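Local coordinates for putative uncharacterized protein (Burkholderia ambifaria, PDB 3W20) that probably oxidises N-substituted L-amino acids as a metal- and 2-oxoglutarate-dependent dioxygenase of the double-stranded beta-helix fold, here with zinc in the metal site, at residues T22-I27 and D118-K123; H3-Q8 and I38-V43. All blocks are in the same frame, centred on the assembly; numbering follows the deposited sequence.

Interaction 1: residues T22-I27 and D118-K123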
ATOM      1  N   THR A  22      -9.544  33.256 -10.960  1.00 20.91           N
ATOM      2  CA  THR A  22      -8.425  32.497 -10.367  1.00 19.44           C
ATOM      3  C   THR A  22      -8.778  31.029 -10.386  1.00 18.78           C
ATOM      4  O   THR A  22      -9.971  30.655 -10.511  1.00 17.79           O
ATOM      5  CB  THR A  22      -8.165  32.866  -8.903  1.00 18.28           C
ATOM      6  OG1 THR A  22      -9.348  32.639  -8.106  1.00 19.23           O
ATOM      7  CG2 THR A  22      -7.777  34.326  -8.772  1.00 18.84           C
ATOM      8  N   ILE A  23      -7.752  30.172 -10.250  1.00 19.07           N
ATOM      9  CA  ILE A  23      -8.023  28.740 -10.011  1.00 19.36           C
ATOM     10  C   ILE A  23      -8.931  28.513  -8.783  1.00 17.38           C
ATOM     11  O   ILE A  23      -9.868  27.718  -8.853  1.00 15.63           O
ATOM     12  CB  ILE A  23      -6.673  27.957  -9.767  1.00 20.13           C
ATOM     13  CG1 ILE A  23      -5.765  28.196 -10.969  1.00 27.25           C
ATOM     14  CG2 ILE A  23      -6.953  26.468  -9.418  1.00 18.16           C
ATOM     15  CD1 ILE A  23      -5.778  27.125 -12.015  1.00 25.49           C
ATOM     16  N   ALA A  24      -8.658  29.190  -7.649  1.00 17.78           N
ATOM     17  CA  ALA A  24      -9.474  28.957  -6.444  1.00 17.49           C
ATOM     18  C   ALA A  24     -10.904  29.378  -6.715  1.00 17.46           C
ATOM     19  O   ALA A  24     -11.819  28.689  -6.224  1.00 19.04           O
ATOM     20  CB  ALA A  24      -8.949  29.723  -5.219  1.00 18.41           C
ATOM     21  N   ALA A  25     -11.130  30.453  -7.528  1.00 16.36           N
ATOM     22  CA  ALA A  25     -12.494  30.828  -7.752  1.00 16.10           C
ATOM     23  C   ALA A  25     -13.257  29.805  -8.621  1.00 17.34           C
ATOM     24  O   ALA A  25     -14.416  29.529  -8.369  1.00 17.46           O
ATOM     25  CB  ALA A  25     -12.620  32.277  -8.295  1.00 17.57           C
ATOM     26  N   ALA A  26     -12.596  29.283  -9.647  1.00 17.22           N
ATOM     27  CA  ALA A  26     -13.186  28.291 -10.551  1.00 16.50           C
ATOM     28  C   ALA A  26     -13.525  27.012  -9.743  1.00 15.75           C
ATOM     29  O   ALA A  26     -14.648  26.499  -9.825  1.00 16.51           O
ATOM     30  CB  ALA A  26     -12.218  27.933 -11.652  1.00 15.88           C
ATOM     31  N   ILE A  27     -12.582  26.611  -8.906  1.00 15.72           N
ATOM     32  CA  ILE A  27     -12.761  25.394  -8.063  1.00 17.17           C
ATOM     33  C   ILE A  27     -13.937  25.693  -7.075  1.00 17.87           C
ATOM     34  O   ILE A  27     -14.835  24.855  -6.864  1.00 15.95           O
ATOM     35  CB  ILE A  27     -11.477  25.021  -7.304  1.00 17.18           C
ATOM     36  CG1 ILE A  27     -10.374  24.509  -8.232  1.00 18.08           C
ATOM     37  CG2 ILE A  27     -11.730  24.077  -6.116  1.00 17.96           C
ATOM     38  CD1 ILE A  27     -10.749  23.183  -8.936  1.00 17.10           C
ATOM     39  N   ASP A 118      -0.999  25.369  -4.249  1.00 24.80           N
ATOM     40  CA  ASP A 118      -0.961  26.804  -4.054  1.00 25.62           C
ATOM     41  C   ASP A 118      -2.320  27.441  -4.036  1.00 27.32           C
ATOM     42  O   ASP A 118      -2.598  28.270  -3.182  1.00 24.42           O
ATOM     43  CB  ASP A 118      -0.115  27.491  -5.146  1.00 27.02           C
ATOM     44  CG  ASP A 118       1.354  27.128  -5.061  1.00 28.94           C
ATOM     45  OD1 ASP A 118       1.801  26.567  -4.055  1.00 32.87           O
ATOM     46  OD2 ASP A 118       2.071  27.333  -6.023  1.00 31.82           O
ATOM     47  N   ALA A 119      -3.162  27.105  -4.991  1.00 22.40           N
ATOM     48  CA  ALA A 119      -4.403  27.780  -5.059  1.00 23.57           C
ATOM     49  C   ALA A 119      -5.335  27.423  -3.877  1.00 21.83           C
ATOM     50  O   ALA A 119      -6.096  28.262  -3.402  1.00 26.59           O
ATOM     51  CB  ALA A 119      -5.076  27.504  -6.382  1.00 24.86           C
ATOM     52  N   LEU A 120      -5.339  26.166  -3.453  1.00 19.53           N
ATOM     53  CA  LEU A 120      -6.355  25.677  -2.570  1.00 20.23           C
ATOM     54  C   LEU A 120      -5.807  25.279  -1.213  1.00 20.74           C
ATOM     55  O   LEU A 120      -6.540  24.826  -0.377  1.00 21.38           O
ATOM     56  CB  LEU A 120      -7.009  24.436  -3.167  1.00 20.36           C
ATOM     57  CG  LEU A 120      -7.584  24.602  -4.578  1.00 20.36           C
ATOM     58  CD1 LEU A 120      -8.108  23.256  -5.091  1.00 18.91           C
ATOM     59  CD2 LEU A 120      -8.776  25.521  -4.450  1.00 21.90           C
ATOM     60  N   ASP A 121      -4.505  25.416  -1.026  1.00 22.03           N
ATOM     61  CA  ASP A 121      -3.837  24.744   0.098  1.00 24.17           C
ATOM     62  C   ASP A 121      -4.142  23.259   0.054  1.00 23.23           C
ATOM     63  O   ASP A 121      -4.265  22.617   1.114  1.00 23.58           O
ATOM     64  CB  ASP A 121      -4.241  25.338   1.484  1.00 25.85           C
ATOM     65  CG  ASP A 121      -3.205  25.037   2.602  1.00 35.54           C
ATOM     66  OD1 ASP A 121      -2.079  24.530   2.337  1.00 33.12           O
ATOM     67  OD2 ASP A 121      -3.531  25.349   3.778  1.00 36.13           O
ATOM     68  N   ALA A 122      -4.216  22.681  -1.149  1.00 22.53           N
ATOM     69  CA  ALA A 122      -4.537  21.238  -1.242  1.00 20.69           C
ATOM     70  C   ALA A 122      -3.344  20.391  -0.767  1.00 21.44           C
ATOM     71  O   ALA A 122      -2.142  20.829  -0.841  1.00 19.30           O
ATOM     72  CB  ALA A 122      -4.890  20.867  -2.695  1.00 21.93           C
ATOM     73  N   LYS A 123      -3.655  19.194  -0.287  1.00 19.87           N
ATOM     74  CA  LYS A 123      -2.627  18.238   0.104  1.00 21.19           C
ATOM     75  C   LYS A 123      -2.998  16.896  -0.532  1.00 20.02           C
ATOM     76  O   LYS A 123      -4.131  16.725  -0.946  1.00 20.18           O
ATOM     77  CB  LYS A 123      -2.621  18.124   1.617  1.00 24.04           C
ATOM     78  CG  LYS A 123      -1.939  19.295   2.325  1.00 27.97           C
ATOM     79  CD  LYS A 123      -2.540  19.447   3.717  1.00 33.22           C
ATOM     80  CE  LYS A 123      -1.874  20.583   4.486  1.00 41.42           C
ATOM     81  NZ  LYS A 123      -2.668  21.795   4.173  1.00 44.31           N
TER
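Leu-120 lays its forked end against Ile-27. Its CD2 is 3.7 Å from Ile-27 CG2, and CD1 reaches both CG2 and CG1 of the same isoleucine. The two side chains cross at about a right angle. Both methyls of the fork, CD1 and CD2, are used. Ile-27 CG1 is anti to the carbonyl carbon (chi1 -69°), which leaves CG2 anti to the backbone N and facing the leucine. CD2 of Leu-120 also lies 4.0 Å from Ala-24 CA, over the helix backbone. Ala-119, the residue before Leu-120, points its CB at Ile-23, one turn before Ile-27, with 3.7 Å between Ala-119 CB and Ile-23 CG2. The delta end of Ile-23 leads away from this meeting. Ala-24 CB comes 3.7 Å from Ala-119 O. The small alanines let the backbones approach, and the CA atoms of Ala-24 and Ala-119 are 5.4 Å apart.

The contact joins the first turn of helix 23-31 to the last turn of helix 111-120. Both helices lie against the main sheet of the double-stranded beta-helix fold. Trp-269 of strand 268-272 touches both Ile-27 and Leu-120, and Leu-239 of strand 236-241 adds to Ile-27.

Further out, each helix end has its own local order. Thr-22 is the N-cap of its helix: its OG1 accepts from Ala-25 N at 2.9 Å. After Leu-120, Asp-121 leaves the helix with positive phi (54°), and the chain turns into strand 123-127. A weak salt bridge, 3.3 Å from Lys-123 NZ to Asp-121 OD1, spans that turn.

Interaction 2: residues H3-Q8 and I38-V43; sequences HTYPAQ and IVMDIV
Pro-6 O and Gln-8 pair with strand 38-41 through three backbone hydrogen bonds. Asp-41 N gives to Pro-6 O at 2.9 Å. Gln-8 N gives to Val-39 O at 2.8 Å, and Val-39 N returns a bond to Gln-8 O at 3.0 Å. Each of the three acceptors also takes a CA-H...O contact, from Met-40, Ala-7 and Ile-38 respectively. Ala-7 and Met-40 form the non-hydrogen-bonded pair between. Outward, the backbone of Ala-7 bonds to that of Glu-19 in strand 17-22, and the backbone of Met-40 to that of Leu-237 in strand 236-241. Both strands are thus interior to the main sheet here, with antiparallel neighbours.

The return bond to Asp-41 O cannot form, because proline has no N-H, and the ladder ends there. Across the contact Asp-41 O meets carbon atoms instead, Pro-6 CD at 3.8 Å and Tyr-5 CD1 at 3.4 Å. Ile-42 CD1 sits over the centre of the Tyr-5 ring, 3.5 Å from the centroid, in a CH-pi contact. Met-40, a selenomethionine, bends at chi3 (64°) and brings CE to 3.8 Å from Tyr-5 CD2. The side chains of Asp-41 and Pro-6 cross at about a right angle, with Asp-41 CB 3.9 Å from Pro-6 CB, while Asp-41 OD1 is held by Gln-236 NE2. The chemistry implies that backbone bonds fix the register, while apolar groups around the tyrosine close the end where the ladder stops.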
ATOM      1  N   HIS A   3      -2.950  34.445  -9.624  1.00 22.53           N
ATOM      2  CA  HIS A   3      -3.142  34.729 -11.055  1.00 21.27           C
ATOM      3  C   HIS A   3      -4.574  34.492 -11.466  1.00 23.65           C
ATOM      4  O   HIS A   3      -5.231  33.556 -10.946  1.00 20.66           O
ATOM      5  CB  HIS A   3      -2.221  33.882 -11.920  1.00 22.09           C
ATOM      6  CG  HIS A   3      -0.767  34.280 -11.821  1.00 23.71           C
ATOM      7  ND1 HIS A   3       0.090  33.693 -10.981  1.00 28.47           N
ATOM      8  CD2 HIS A   3      -0.045  35.283 -12.487  1.00 27.86           C
ATOM      9  CE1 HIS A   3       1.327  34.270 -11.094  1.00 24.33           C
ATOM     10  NE2 HIS A   3       1.226  35.238 -12.037  1.00 26.39           N
ATOM     11  N   THR A   4      -5.059  35.332 -12.383  1.00 21.25           N
ATOM     12  CA  THR A   4      -6.357  35.071 -13.015  1.00 23.73           C
ATOM     13  C   THR A   4      -6.056  34.617 -14.441  1.00 24.24           C
ATOM     14  O   THR A   4      -4.996  34.880 -14.945  1.00 28.48           O
ATOM     15  CB  THR A   4      -7.306  36.288 -12.943  1.00 27.22           C
ATOM     16  OG1 THR A   4      -6.733  37.341 -13.733  1.00 33.02           O
ATOM     17  CG2 THR A   4      -7.465  36.754 -11.535  1.00 24.73           C
ATOM     18  N   TYR A   5      -6.937  33.820 -15.048  1.00 21.37           N
ATOM     19  CA  TYR A   5      -6.784  33.277 -16.344  1.00 21.68           C
ATOM     20  C   TYR A   5      -8.130  33.339 -17.045  1.00 22.04           C
ATOM     21  O   TYR A   5      -9.150  33.254 -16.371  1.00 22.11           O
ATOM     22  CB  TYR A   5      -6.437  31.828 -16.183  1.00 21.42           C
ATOM     23  CG  TYR A   5      -5.278  31.518 -15.333  1.00 20.33           C
ATOM     24  CD1 TYR A   5      -4.006  31.465 -15.890  1.00 20.63           C
ATOM     25  CD2 TYR A   5      -5.434  31.187 -13.958  1.00 20.09           C
ATOM     26  CE1 TYR A   5      -2.916  31.086 -15.113  1.00 21.82           C
ATOM     27  CE2 TYR A   5      -4.348  30.831 -13.186  1.00 21.28           C
ATOM     28  CZ  TYR A   5      -3.100  30.787 -13.776  1.00 20.48           C
ATOM     29  OH  TYR A   5      -1.986  30.405 -13.034  1.00 22.52           O
ATOM     30  N   PRO A   6      -8.142  33.507 -18.394  1.00 25.89           N
ATOM     31  CA  PRO A   6      -9.361  33.393 -19.188  1.00 23.80           C
ATOM     32  C   PRO A   6     -10.077  32.066 -18.836  1.00 23.81           C
ATOM     33  O   PRO A   6      -9.424  31.005 -18.856  1.00 23.47           O
ATOM     34  CB  PRO A   6      -8.813  33.314 -20.648  1.00 25.13           C
ATOM     35  CG  PRO A   6      -7.488  34.031 -20.607  1.00 26.77           C
ATOM     36  CD  PRO A   6      -6.926  33.672 -19.241  1.00 25.79           C
ATOM     37  N   ALA A   7     -11.391  32.117 -18.596  1.00 21.49           N
ATOM     38  CA  ALA A   7     -12.172  30.909 -18.222  1.00 21.52           C
ATOM     39  C   ALA A   7     -13.517  30.895 -18.952  1.00 21.60           C
ATOM     40  O   ALA A   7     -14.159  31.970 -19.162  1.00 21.37           O
ATOM     41  CB  ALA A   7     -12.355  30.828 -16.705  1.00 19.88           C
ATOM     42  N   GLN A   8     -13.900  29.723 -19.396  1.00 18.74           N
ATOM     43  CA  GLN A   8     -15.303  29.542 -19.873  1.00 19.55           C
ATOM     44  C   GLN A   8     -16.027  28.663 -18.871  1.00 20.27           C
ATOM     45  O   GLN A   8     -15.574  27.530 -18.547  1.00 18.14           O
ATOM     46  CB  GLN A   8     -15.356  28.872 -21.246  1.00 23.76           C
ATOM     47  CG  GLN A   8     -14.676  29.663 -22.412  1.00 30.49           C
ATOM     48  CD  GLN A   8     -15.327  31.038 -22.667  1.00 37.07           C
ATOM     49  OE1 GLN A   8     -16.549  31.136 -22.768  1.00 40.04           O
ATOM     50  NE2 GLN A   8     -14.497  32.117 -22.767  1.00 36.39           N
ATOM     51  N   ILE A  38     -15.530  23.884 -16.235  1.00 14.89           N
ATOM     52  CA  ILE A  38     -14.815  25.165 -16.454  1.00 13.52           C
ATOM     53  C   ILE A  38     -13.553  24.836 -17.227  1.00 15.19           C
ATOM     54  O   ILE A  38     -12.742  23.931 -16.857  1.00 15.50           O
ATOM     55  CB  ILE A  38     -14.470  25.866 -15.157  1.00 13.78           C
ATOM     56  CG1 ILE A  38     -15.773  26.153 -14.368  1.00 13.28           C
ATOM     57  CG2 ILE A  38     -13.831  27.269 -15.449  1.00 16.15           C
ATOM     58  CD1 ILE A  38     -15.519  26.928 -13.043  1.00 13.72           C
ATOM     59  N   VAL A  39     -13.356  25.589 -18.314  1.00 15.89           N
ATOM     60  CA  VAL A  39     -12.129  25.431 -19.100  1.00 15.83           C
ATOM     61  C   VAL A  39     -11.297  26.707 -19.044  1.00 15.36           C
ATOM     62  O   VAL A  39     -11.812  27.794 -19.347  1.00 19.74           O
ATOM     63  CB  VAL A  39     -12.429  25.075 -20.560  1.00 14.78           C
ATOM     64  CG1 VAL A  39     -11.081  24.956 -21.298  1.00 17.50           C
ATOM     65  CG2 VAL A  39     -13.168  23.729 -20.643  1.00 13.93           C
HETATM   66  N   MSE A  40     -10.024  26.618 -18.639  1.00 16.46           N
HETATM   67  CA  MSE A  40      -9.211  27.812 -18.352  1.00 16.03           C
HETATM   68  C   MSE A  40      -7.903  27.796 -19.160  1.00 18.95           C
HETATM   69  O   MSE A  40      -7.289  26.775 -19.343  1.00 18.62           O
HETATM   70  CB  MSE A  40      -8.790  27.778 -16.838  1.00 17.76           C
HETATM   71  CG  MSE A  40     -10.013  27.547 -15.944  1.00 18.54           C
HETATM   72 SE   MSE A  40      -9.420  27.649 -14.047  1.00 21.74          SE
HETATM   73  CE  MSE A  40      -8.852  29.511 -14.043  1.00 17.75           C
ATOM     74  N   ASP A  41      -7.489  28.966 -19.658  1.00 18.80           N
ATOM     75  CA  ASP A  41      -6.272  29.099 -20.445  1.00 21.60           C
ATOM     76  C   ASP A  41      -5.127  29.360 -19.487  1.00 20.91           C
ATOM     77  O   ASP A  41      -4.922  30.455 -19.014  1.00 23.64           O
ATOM     78  CB  ASP A  41      -6.408  30.277 -21.416  1.00 23.59           C
ATOM     79  CG  ASP A  41      -7.414  30.035 -22.494  1.00 27.83           C
ATOM     80  OD1 ASP A  41      -8.106  28.999 -22.508  1.00 24.82           O
ATOM     81  OD2 ASP A  41      -7.531  30.897 -23.377  1.00 25.32           O
ATOM     82  N   ILE A  42      -4.381  28.311 -19.181  1.00 19.63           N
ATOM     83  CA  ILE A  42      -3.371  28.362 -18.139  1.00 19.60           C
ATOM     84  C   ILE A  42      -1.990  28.570 -18.730  1.00 21.69           C
ATOM     85  O   ILE A  42      -1.248  29.453 -18.271  1.00 23.33           O
ATOM     86  CB  ILE A  42      -3.349  27.042 -17.326  1.00 20.66           C
ATOM     87  CG1 ILE A  42      -4.723  26.807 -16.641  1.00 19.89           C
ATOM     88  CG2 ILE A  42      -2.207  27.076 -16.318  1.00 22.73           C
ATOM     89  CD1 ILE A  42      -5.179  28.027 -15.838  1.00 20.17           C
ATOM     90  N   VAL A  43      -1.628  27.745 -19.694  1.00 18.89           N
ATOM     91  CA  VAL A  43      -0.214  27.718 -20.108  1.00 22.30           C
ATOM     92  C   VAL A  43      -0.071  28.334 -21.510  1.00 23.00           C
ATOM     93  O   VAL A  43      -0.758  27.883 -22.463  1.00 22.17           O
ATOM     94  CB  VAL A  43       0.328  26.294 -20.205  1.00 21.00           C
ATOM     95  CG1 VAL A  43       1.818  26.325 -20.632  1.00 23.91           C
ATOM     96  CG2 VAL A  43       0.162  25.547 -18.889  1.00 22.64           C
TER

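Interactions 1 and 2 are both partly buried and lie on the same side of the chain's centre, with centres 13 Å apart. Segment 22-27 begins the helix that leads toward strand 37-41, so the two share a neighbourhood. They touch: Ala-26 CB is 3.7 Å from Met-40 SE, and Thr-22 CG2 packs on Thr-4. Interaction 1 is helix against helix and apolar in its side-chain contacts, with no hydrogen bond between the segments. Interaction 2 is strand against strand, covers about twice the area (424 against 198 Å²), and rests on backbone bonds. Pro-6 in interaction 2 is exposed, while no touching residue of interaction 1 is. Ile-23 connects them, touching Ala-119, Tyr-5 and Ile-42.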